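Endo-N-acetyl-beta-D-glucosaminidase (Hypocrea jecorina, PDB 4AC1) probably cleaves N-linked glycans within their chitobiose core as a family 18 endo-N-acetyl-beta-D-glucosaminidase, trimming the sugars on the fungus's own cellulases. Local coordinates at residues 41-46 against 93-98; 85-90 against 126-131; 154-159 against 186-191. All coordinates share one frame; numbering follows the deposited sequence.

Contact 1: residues 41-46 against 93-98; sequences FHINQG and QTLDSP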
loop_
_atom_site.group_PDB
_atom_site.type_symbol
_atom_site.label_atom_id
_atom_site.label_comp_id
_atom_site.label_asym_id
_atom_site.label_seq_id
_atom_site.Cartn_x
_atom_site.Cartn_y
_atom_site.Cartn_z
ATOM N N PHE A 41 2.263 8.175 6.418
ATOM C CA PHE A 41 2.093 9.624 6.473
ATOM C C PHE A 41 0.774 9.952 7.177
ATOM O O PHE A 41 -0.215 9.218 7.057
ATOM C CB PHE A 41 2.150 10.243 5.071
ATOM C CG PHE A 41 3.535 10.255 4.463
ATOM C CD1 PHE A 41 4.391 11.331 4.674
ATOM C CD2 PHE A 41 3.981 9.191 3.684
ATOM C CE1 PHE A 41 5.669 11.358 4.107
ATOM C CE2 PHE A 41 5.261 9.207 3.117
ATOM C CZ PHE A 41 6.105 10.293 3.330
ATOM N N HIS A 42 0.800 11.043 7.939
ATOM C CA HIS A 42 -0.330 11.515 8.739
ATOM C C HIS A 42 -0.560 12.996 8.486
ATOM O O HIS A 42 0.371 13.808 8.604
ATOM C CB HIS A 42 -0.039 11.341 10.229
ATOM C CG HIS A 42 0.310 9.943 10.618
ATOM N ND1 HIS A 42 -0.547 8.885 10.411
ATOM C CD2 HIS A 42 1.406 9.428 11.224
ATOM C CE1 HIS A 42 0.015 7.774 10.852
ATOM N NE2 HIS A 42 1.198 8.076 11.352
ATOM N N ILE A 43 -1.791 13.335 8.116
ATOM C CA ILE A 43 -2.226 14.724 8.004
ATOM C C ILE A 43 -2.807 15.123 9.359
ATOM O O ILE A 43 -3.720 14.470 9.878
ATOM C CB ILE A 43 -3.292 14.911 6.886
ATOM C CG1 ILE A 43 -2.836 14.286 5.557
ATOM C CG2 ILE A 43 -3.698 16.391 6.741
ATOM C CD1 ILE A 43 -1.667 14.953 4.901
ATOM N N ASN A 44 -2.261 16.184 9.944
ATOM C CA ASN A 44 -2.636 16.607 11.293
ATOM C C ASN A 44 -3.319 17.959 11.294
ATOM O O ASN A 44 -2.721 18.942 10.861
ATOM C CB ASN A 44 -1.382 16.674 12.163
ATOM C CG ASN A 44 -0.643 15.349 12.218
ATOM O OD1 ASN A 44 0.504 15.244 11.780
ATOM N ND2 ASN A 44 -1.313 14.319 12.723
ATOM N N GLN A 45 -4.565 18.013 11.769
ATOM C CA GLN A 45 -5.256 19.292 11.929
ATOM C C GLN A 45 -4.368 20.248 12.732
ATOM O O GLN A 45 -3.859 19.888 13.792
ATOM C CB GLN A 45 -6.608 19.117 12.633
ATOM C CG GLN A 45 -7.319 20.453 12.907
ATOM C CD GLN A 45 -8.575 20.329 13.746
ATOM O OE1 GLN A 45 -9.629 20.827 13.361
ATOM N NE2 GLN A 45 -8.459 19.695 14.910
ATOM N N GLY A 46 -4.159 21.447 12.200
ATOM C CA GLY A 46 -3.351 22.453 12.887
ATOM C C GLY A 46 -1.854 22.174 12.919
ATOM O O GLY A 46 -1.097 22.941 13.520
ATOM N N GLN A 93 -12.071 17.564 9.242
ATOM C CA GLN A 93 -11.123 18.594 9.692
ATOM C C GLN A 93 -9.943 18.721 8.725
ATOM O O GLN A 93 -9.231 19.732 8.729
ATOM C CB GLN A 93 -10.621 18.288 11.109
ATOM C CG GLN A 93 -11.609 18.634 12.214
ATOM C CD GLN A 93 -12.810 17.710 12.265
ATOM O OE1 GLN A 93 -13.928 18.111 11.938
ATOM N NE2 GLN A 93 -12.584 16.465 12.675
ATOM N N THR A 94 -9.730 17.695 7.898
ATOM C CA THR A 94 -8.586 17.667 6.987
ATOM C C THR A 94 -9.032 17.383 5.542
ATOM O O THR A 94 -9.670 18.234 4.920
ATOM C CB THR A 94 -7.475 16.711 7.485
ATOM O OG1 THR A 94 -8.012 15.394 7.618
ATOM C CG2 THR A 94 -6.924 17.168 8.839
ATOM N N LEU A 95 -8.718 16.204 5.001
ATOM C CA LEU A 95 -8.917 15.984 3.564
ATOM C C LEU A 95 -10.375 15.750 3.159
ATOM O O LEU A 95 -10.693 15.791 1.978
ATOM C CB LEU A 95 -7.995 14.872 3.035
ATOM C CG LEU A 95 -6.474 15.091 3.116
ATOM C CD1 LEU A 95 -5.746 13.849 2.616
ATOM C CD2 LEU A 95 -6.038 16.317 2.333
ATOM N N ASP A 96 -11.252 15.524 4.140
ATOM C CA ASP A 96 -12.688 15.439 3.868
ATOM C C ASP A 96 -13.396 16.746 4.227
ATOM O O ASP A 96 -14.614 16.755 4.389
ATOM C CB ASP A 96 -13.320 14.265 4.633
ATOM C CG ASP A 96 -14.531 13.668 3.930
ATOM O OD1 ASP A 96 -14.717 13.913 2.728
ATOM O OD2 ASP A 96 -15.268 12.922 4.606
ATOM N N SER A 97 -12.648 17.847 4.337
ATOM C CA SER A 97 -13.257 19.113 4.766
ATOM C C SER A 97 -14.190 19.698 3.723
ATOM O O SER A 97 -13.815 19.796 2.558
ATOM C CB SER A 97 -12.201 20.170 5.073
ATOM O OG SER A 97 -12.830 21.383 5.471
ATOM N N PRO A 98 -15.389 20.150 4.156
ATOM C CA PRO A 98 -16.281 20.880 3.253
ATOM C C PRO A 98 -15.899 22.365 3.088
ATOM O O PRO A 98 -16.545 23.095 2.319
ATOM C CB PRO A 98 -17.644 20.744 3.936
ATOM C CG PRO A 98 -17.334 20.667 5.375
ATOM C CD PRO A 98 -16.001 19.951 5.485
#
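Ile-43 meets Thr-94 and Leu-95 with two different branches, and its torsions decide which goes where. With chi1 at -51°, CG2 is anti to the backbone N and runs up against the threonine, its distance to Thr-94 CB being 3.9 Å. CG1 leaves on another side, anti to the carbonyl carbon, and approaches Leu-95 CD1 at 4.2 Å with the two side chains crossing at about a right angle. Leu-95 reaches this far by its end: only the branched tip comes close, while its CB does not head for Ile-43.

Thr-94 divides its side chain between apolar and polar surroundings. Its chi1 of 59° sets OG1 between the backbone N and the carbonyl carbon, where it hydrogen-bonds Gly-88 O. That leaves CG2 facing residues 41-46, where it lies 3.9 Å from Gln-45 N as well as touching Ile-43.

In the family 18 (beta/alpha)8 barrel these are neighbouring beta-alpha loops: residues 41-46 run off the end of strand 35-42, and residues 93-98 belong to the loop between strand 77-83 and helix 100-116. A type I turn from Thr-94 to Ser-97 bends the second loop, closed by Ser-97 N to Thr-94 O at 3.1 Å. From helix 100-116, Tyr-106 packs on Ile-43, Gln-45 and Leu-95, and its hydroxyl bonds Gly-46 N.

Toward solvent, Gln-45 stretches out in an extended chain and lays its amide oxygen on the aliphatic part of Gln-93, Gln-45 OE1 to Gln-93 CG being 3.2 Å. Gln-93 is bent at chi2 and carries its own amide away from this point, and the two amide planes stand 51° apart.

Contact 2: residues 85-90 against 126-131; sequences AAPGSF and VEQPMS. With ZN (zinc ion), chain G.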
loop_
_atom_site.group_PDB
_atom_site.type_symbol
_atom_site.label_atom_id
_atom_site.label_comp_id
_atom_site.label_asym_id
_atom_site.label_seq_id
_atom_site.Cartn_x
_atom_site.Cartn_y
_atom_site.Cartn_z
ATOM N N ALA A 85 -3.805 3.097 10.304
ATOM C CA ALA A 85 -4.492 2.950 11.592
ATOM C C ALA A 85 -4.803 4.265 12.322
ATOM O O ALA A 85 -5.856 4.391 12.940
ATOM C CB ALA A 85 -3.696 2.017 12.507
ATOM N N ALA A 86 -3.892 5.233 12.252
ATOM C CA ALA A 86 -4.061 6.468 13.013
ATOM C C ALA A 86 -5.116 7.360 12.349
ATOM O O ALA A 86 -4.952 7.749 11.193
ATOM C CB ALA A 86 -2.741 7.187 13.149
ATOM N N PRO A 87 -6.215 7.676 13.068
ATOM C CA PRO A 87 -7.248 8.529 12.481
ATOM C C PRO A 87 -6.757 9.958 12.329
ATOM O O PRO A 87 -5.846 10.378 13.047
ATOM C CB PRO A 87 -8.375 8.510 13.528
ATOM C CG PRO A 87 -8.078 7.386 14.430
ATOM C CD PRO A 87 -6.584 7.240 14.427
ATOM N N GLY A 88 -7.353 10.703 11.407
ATOM C CA GLY A 88 -7.062 12.123 11.288
ATOM C C GLY A 88 -6.792 12.649 9.892
ATOM O O GLY A 88 -6.954 13.847 9.647
ATOM N N SER A 89 -6.397 11.770 8.967
ATOM C CA SER A 89 -6.009 12.209 7.628
ATOM C C SER A 89 -7.193 12.402 6.678
ATOM O O SER A 89 -7.079 13.139 5.702
ATOM C CB SER A 89 -5.006 11.235 6.997
ATOM O OG SER A 89 -3.789 11.207 7.718
ATOM N N PHE A 90 -8.317 11.748 6.974
ATOM C CA PHE A 90 -9.436 11.676 6.026
ATOM C C PHE A 90 -10.752 12.155 6.615
ATOM O O PHE A 90 -11.822 11.817 6.104
ATOM C CB PHE A 90 -9.606 10.238 5.495
ATOM C CG PHE A 90 -8.365 9.665 4.868
ATOM C CD1 PHE A 90 -7.787 10.246 3.735
ATOM C CD2 PHE A 90 -7.767 8.540 5.420
ATOM C CE1 PHE A 90 -6.635 9.709 3.171
ATOM C CE2 PHE A 90 -6.621 8.009 4.863
ATOM C CZ PHE A 90 -6.057 8.587 3.751
ATOM N N VAL A 126 -7.430 4.132 3.603
ATOM C CA VAL A 126 -8.481 4.821 4.339
ATOM C C VAL A 126 -9.136 3.851 5.314
ATOM O O VAL A 126 -9.866 2.938 4.917
ATOM C CB VAL A 126 -9.525 5.426 3.366
ATOM C CG1 VAL A 126 -10.599 6.175 4.143
ATOM C CG2 VAL A 126 -8.833 6.355 2.346
ATOM N N GLU A 127 -8.812 4.015 6.590
ATOM C CA GLU A 127 -9.283 3.096 7.616
ATOM C C GLU A 127 -10.308 3.737 8.563
ATOM O O GLU A 127 -10.695 3.125 9.562
ATOM C CB GLU A 127 -8.112 2.463 8.386
ATOM C CG GLU A 127 -7.201 1.569 7.551
ATOM C CD GLU A 127 -6.108 0.899 8.377
ATOM O OE1 GLU A 127 -6.262 0.789 9.610
ATOM O OE2 GLU A 127 -5.097 0.475 7.793
ATOM N N GLN A 128 -10.747 4.953 8.248
ATOM C CA GLN A 128 -11.881 5.586 8.947
ATOM C C GLN A 128 -12.799 6.139 7.865
ATOM O O GLN A 128 -12.355 6.303 6.729
ATOM C CB GLN A 128 -11.438 6.705 9.903
ATOM C CG GLN A 128 -10.435 6.281 10.961
ATOM C CD GLN A 128 -9.002 6.239 10.434
ATOM O OE1 GLN A 128 -8.599 7.068 9.617
ATOM N NE2 GLN A 128 -8.233 5.267 10.907
ATOM N N PRO A 129 -14.075 6.431 8.197
ATOM C CA PRO A 129 -14.991 6.877 7.139
ATOM C C PRO A 129 -14.606 8.200 6.471
ATOM O O PRO A 129 -14.223 9.166 7.151
ATOM C CB PRO A 129 -16.329 7.021 7.874
ATOM C CG PRO A 129 -16.225 6.042 9.001
ATOM C CD PRO A 129 -14.796 6.156 9.456
ATOM N N MET A 130 -14.685 8.212 5.142
ATOM C CA MET A 130 -14.514 9.412 4.322
ATOM C C MET A 130 -15.666 9.436 3.325
ATOM O O MET A 130 -16.063 8.379 2.823
ATOM C CB MET A 130 -13.170 9.385 3.578
ATOM C CG MET A 130 -12.860 10.642 2.807
ATOM S SD MET A 130 -11.282 10.509 1.959
ATOM C CE MET A 130 -10.877 12.249 1.718
ATOM N N SER A 131 -16.197 10.623 3.033
ATOM C CA SER A 131 -17.319 10.748 2.102
ATOM C C SER A 131 -16.908 10.335 0.705
ATOM O O SER A 131 -15.724 10.394 0.345
ATOM C CB SER A 131 -17.869 12.179 2.087
ATOM O OG SER A 131 -16.956 13.056 1.445
HETATM ZN ZN ZN G . -3.712 -0.954 8.291
HETATM O O HOH W 1 -6.074 8.880 8.865
HETATM O O HOH W 2 -9.182 9.815 9.337
HETATM O O HOH W 3 -3.910 -0.590 10.133
HETATM O O HOH W 4 -5.130 -2.683 8.067
HETATM O O HOH W 5 -2.101 0.452 8.265
HETATM O O HOH W 6 -2.235 -2.435 8.879
#
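Chi1 of -179° in Val-126 puts CG1 anti to the backbone N and turns CG2 onto the ring of Phe-90. CG2 sits 3.8 Å from the ring centroid and 12° off the normal, a CH-pi contact over the face. Ser-89 CB occupies the opposite face, 4.0 Å above the plane, which leaves the phenyl sandwiched. Met-130, fully extended, makes a Met-aromatic contact: SD lies 4.9 Å from the Phe-90 centroid, in an oblique position.

Gln-128 bends at chi2 (81°), and the Gln-128 and Pro-87 side chains cross at about a right angle, with Gln-128 CD 3.9 Å from Pro-87 CB. Gln-128 OE1 accepts from a water at 2.8 Å, and that water in turn accepts from Gly-88 N and Phe-90 N. The loops are thus tied through solvent in place of direct hydrogen bonds.

Glu-127, last residue of the family's DxDxE signature, reaches past Ala-85 to a zinc ion, bound by OE2 at 2.0 Å. A zinc-bound water also donates to Glu-127 OE1 at 2.8 Å, so both carboxylate oxygens serve the metal shell.

Residues 85-90 follow strand 77-83, whose Val-82 touches Phe-90, and lead toward helix 100-116; residues 126-131 follow strand 121-125 and end at Ser-131, the N-cap of helix 132-146.

Contact 3: residues 154-159 against 186-191; sequences LAPVAS and YNTQFY. With ACT (acetate ion), chain D.
Gln-189 points its extended side chain at Ala-155, so that NE2 donates to Ala-155 O at 2.9 Å. The acceptor lies within 10° of the glutamine's amide plane, although the donor is tilted from the plane of the carbonyl. Tyr-186 and Pro-156 meet at about a right angle, the proline CG resting 3.9 Å from Tyr-186 CB. Farther along, Ala-158 CB stands over one face of Phe-190, offset toward the rim and 4.0 Å from the centroid, in a CH-pi contact.

Backbone bonds run alongside these side-chain contacts. Asn-187 N binds Leu-154 O at 2.7 Å, within the parallel pair Leu-154/Tyr-186. Gln-189 N binds Pro-156 O at 2.9 Å, part of an isolated bridge beyond the end of strand 151-154, and Ala-158 N donates to Gln-189 O at 3.0 Å, the donor lying well above that carbonyl's plane.

Tyr-191 turns its hydroxyl to an acetate ion, probably from the crystallisation liquor, OH to acetate O being 2.6 Å, with that oxygen near the plane of the ring. Gln-189 CB lies over one face of the same ring.

NE2 is engaged by Ala-155 O, which should restrict the amide's rotation, and OE1 faces the zinc-binding region where Gln-189 and Glu-127 both act as metal ligands. This is consistent with a second-shell role for the buried Ala-155 carbonyl at the mouth of the barrel.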
loop_
_atom_site.group_PDB
_atom_site.type_symbol
_atom_site.label_atom_id
_atom_site.label_comp_id
_atom_site.label_asym_id
_atom_site.label_seq_id
_atom_site.Cartn_x
_atom_site.Cartn_y
_atom_site.Cartn_z
ATOM N N LEU A 154 -5.252 2.466 -3.566
ATOM C CA LEU A 154 -5.968 2.443 -2.295
ATOM C C LEU A 154 -5.754 1.084 -1.663
ATOM O O LEU A 154 -5.293 0.160 -2.332
ATOM C CB LEU A 154 -7.453 2.756 -2.474
ATOM C CG LEU A 154 -7.754 4.175 -2.955
ATOM C CD1 LEU A 154 -7.861 4.243 -4.493
ATOM C CD2 LEU A 154 -8.981 4.729 -2.262
ATOM N N ALA A 155 -6.112 0.962 -0.384
ATOM C CA ALA A 155 -5.961 -0.281 0.355
ATOM C C ALA A 155 -7.296 -0.715 0.984
ATOM O O ALA A 155 -7.420 -0.781 2.208
ATOM C CB ALA A 155 -4.865 -0.119 1.420
ATOM N N PRO A 156 -8.307 -1.029 0.159
ATOM C CA PRO A 156 -9.550 -1.565 0.719
ATOM C C PRO A 156 -9.296 -2.884 1.438
ATOM O O PRO A 156 -8.445 -3.665 1.025
ATOM C CB PRO A 156 -10.389 -1.837 -0.530
ATOM C CG PRO A 156 -9.384 -2.061 -1.621
ATOM C CD PRO A 156 -8.253 -1.150 -1.311
ATOM N N VAL A 157 -10.049 -3.142 2.502
ATOM C CA VAL A 157 -10.090 -4.494 3.032
ATOM C C VAL A 157 -10.860 -5.340 2.015
ATOM O O VAL A 157 -11.713 -4.836 1.288
ATOM C CB VAL A 157 -10.683 -4.556 4.456
ATOM C CG1 VAL A 157 -9.912 -3.637 5.390
ATOM C CG2 VAL A 157 -12.166 -4.231 4.461
ATOM N N ALA A 158 -10.554 -6.629 1.944
ATOM C CA ALA A 158 -11.077 -7.448 0.854
ATOM C C ALA A 158 -12.604 -7.400 0.725
ATOM O O ALA A 158 -13.119 -7.217 -0.377
ATOM C CB ALA A 158 -10.595 -8.889 0.992
ATOM N N SER A 159 -13.316 -7.532 1.847
ATOM C CA SER A 159 -14.781 -7.520 1.855
ATOM C C SER A 159 -15.358 -6.199 1.327
ATOM O O SER A 159 -16.505 -6.155 0.902
ATOM C CB SER A 159 -15.330 -7.845 3.246
ATOM O OG SER A 159 -14.717 -7.030 4.220
ATOM N N TYR A 186 -5.517 -1.831 -6.315
ATOM C CA TYR A 186 -6.020 -1.915 -4.957
ATOM C C TYR A 186 -5.153 -2.880 -4.153
ATOM O O TYR A 186 -5.049 -4.070 -4.491
ATOM C CB TYR A 186 -7.482 -2.380 -4.970
ATOM C CG TYR A 186 -8.409 -1.481 -5.767
ATOM C CD1 TYR A 186 -8.959 -0.339 -5.186
ATOM C CD2 TYR A 186 -8.740 -1.775 -7.098
ATOM C CE1 TYR A 186 -9.786 0.498 -5.905
ATOM C CE2 TYR A 186 -9.587 -0.930 -7.829
ATOM C CZ TYR A 186 -10.112 0.191 -7.214
ATOM O OH TYR A 186 -10.941 1.018 -7.948
ATOM N N ASN A 187 -4.508 -2.350 -3.117
ATOM C CA ASN A 187 -3.730 -3.135 -2.162
ATOM C C ASN A 187 -4.722 -3.791 -1.225
ATOM O O ASN A 187 -5.089 -3.234 -0.188
ATOM C CB ASN A 187 -2.795 -2.208 -1.389
ATOM C CG ASN A 187 -1.687 -1.668 -2.252
ATOM O OD1 ASN A 187 -0.875 -2.434 -2.780
ATOM N ND2 ASN A 187 -1.661 -0.343 -2.422
ATOM N N THR A 188 -5.188 -4.969 -1.618
ATOM C CA THR A 188 -6.412 -5.500 -1.025
ATOM C C THR A 188 -6.086 -6.325 0.216
ATOM O O THR A 188 -5.294 -7.269 0.160
ATOM C CB THR A 188 -7.232 -6.274 -2.077
ATOM O OG1 THR A 188 -7.489 -5.423 -3.201
ATOM C CG2 THR A 188 -8.579 -6.696 -1.537
ATOM N N GLN A 189 -6.656 -5.922 1.352
ATOM C CA GLN A 189 -6.261 -6.514 2.629
ATOM C C GLN A 189 -7.035 -7.810 2.908
ATOM O O GLN A 189 -8.180 -7.769 3.378
ATOM C CB GLN A 189 -6.430 -5.501 3.767
ATOM C CG GLN A 189 -5.860 -4.116 3.452
ATOM C CD GLN A 189 -5.781 -3.207 4.664
ATOM O OE1 GLN A 189 -5.425 -3.662 5.748
ATOM N NE2 GLN A 189 -6.106 -1.932 4.498
ATOM N N PHE A 190 -6.407 -8.947 2.594
ATOM C CA PHE A 190 -6.955 -10.280 2.893
ATOM C C PHE A 190 -6.498 -10.733 4.284
ATOM O O PHE A 190 -5.775 -11.735 4.442
ATOM C CB PHE A 190 -6.530 -11.318 1.836
ATOM C CG PHE A 190 -7.127 -11.094 0.460
ATOM C CD1 PHE A 190 -6.533 -10.213 -0.448
ATOM C CD2 PHE A 190 -8.266 -11.793 0.064
ATOM C CE1 PHE A 190 -7.077 -10.022 -1.714
ATOM C CE2 PHE A 190 -8.816 -11.614 -1.202
ATOM C CZ PHE A 190 -8.214 -10.727 -2.096
ATOM N N TYR A 191 -6.922 -9.987 5.292
ATOM C CA TYR A 191 -6.572 -10.273 6.678
ATOM C C TYR A 191 -7.480 -9.480 7.608
ATOM O O TYR A 191 -8.361 -8.754 7.135
ATOM C CB TYR A 191 -5.081 -10.021 6.954
ATOM C CG TYR A 191 -4.477 -8.737 6.415
ATOM C CD1 TYR A 191 -4.482 -7.556 7.167
ATOM C CD2 TYR A 191 -3.784 -8.735 5.195
ATOM C CE1 TYR A 191 -3.868 -6.376 6.692
ATOM C CE2 TYR A 191 -3.167 -7.581 4.717
ATOM C CZ TYR A 191 -3.210 -6.409 5.460
ATOM O OH TYR A 191 -2.578 -5.291 4.952
HETATM C C ACT D . -2.665 -2.011 5.673
HETATM O O ACT D . -2.464 -3.059 6.323
HETATM O OXT ACT D . -3.308 -1.110 6.257
HETATM C CH3 ACT D . -2.180 -1.875 4.267
#

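Overall arrangement
All three contacts join segments at or after the C-terminal ends of adjacent parallel barrel strands (35-42/77-83, 77-83/121-125, 151-154/185-189). Contacts 1 and 2 interleave along the chain, sharing the loop between strand 77-83 and helix 100-116; contact 3 follows. Centres of contacts 1 and 2 are about 9 Å apart, with Asp-96 OD1 bonded to Ser-131 OG at 2.7 Å. Contact 3 lies about 15 Å from contact 2 and 23 Å from contact 1, centre to centre. Contacts 2 and 3 approach each other at the zinc-binding region, to which Glu-127 and Gln-189 both contribute ligands, at the barrel end where family 18 enzymes hold their active site; contact 1 packs loops at the periphery.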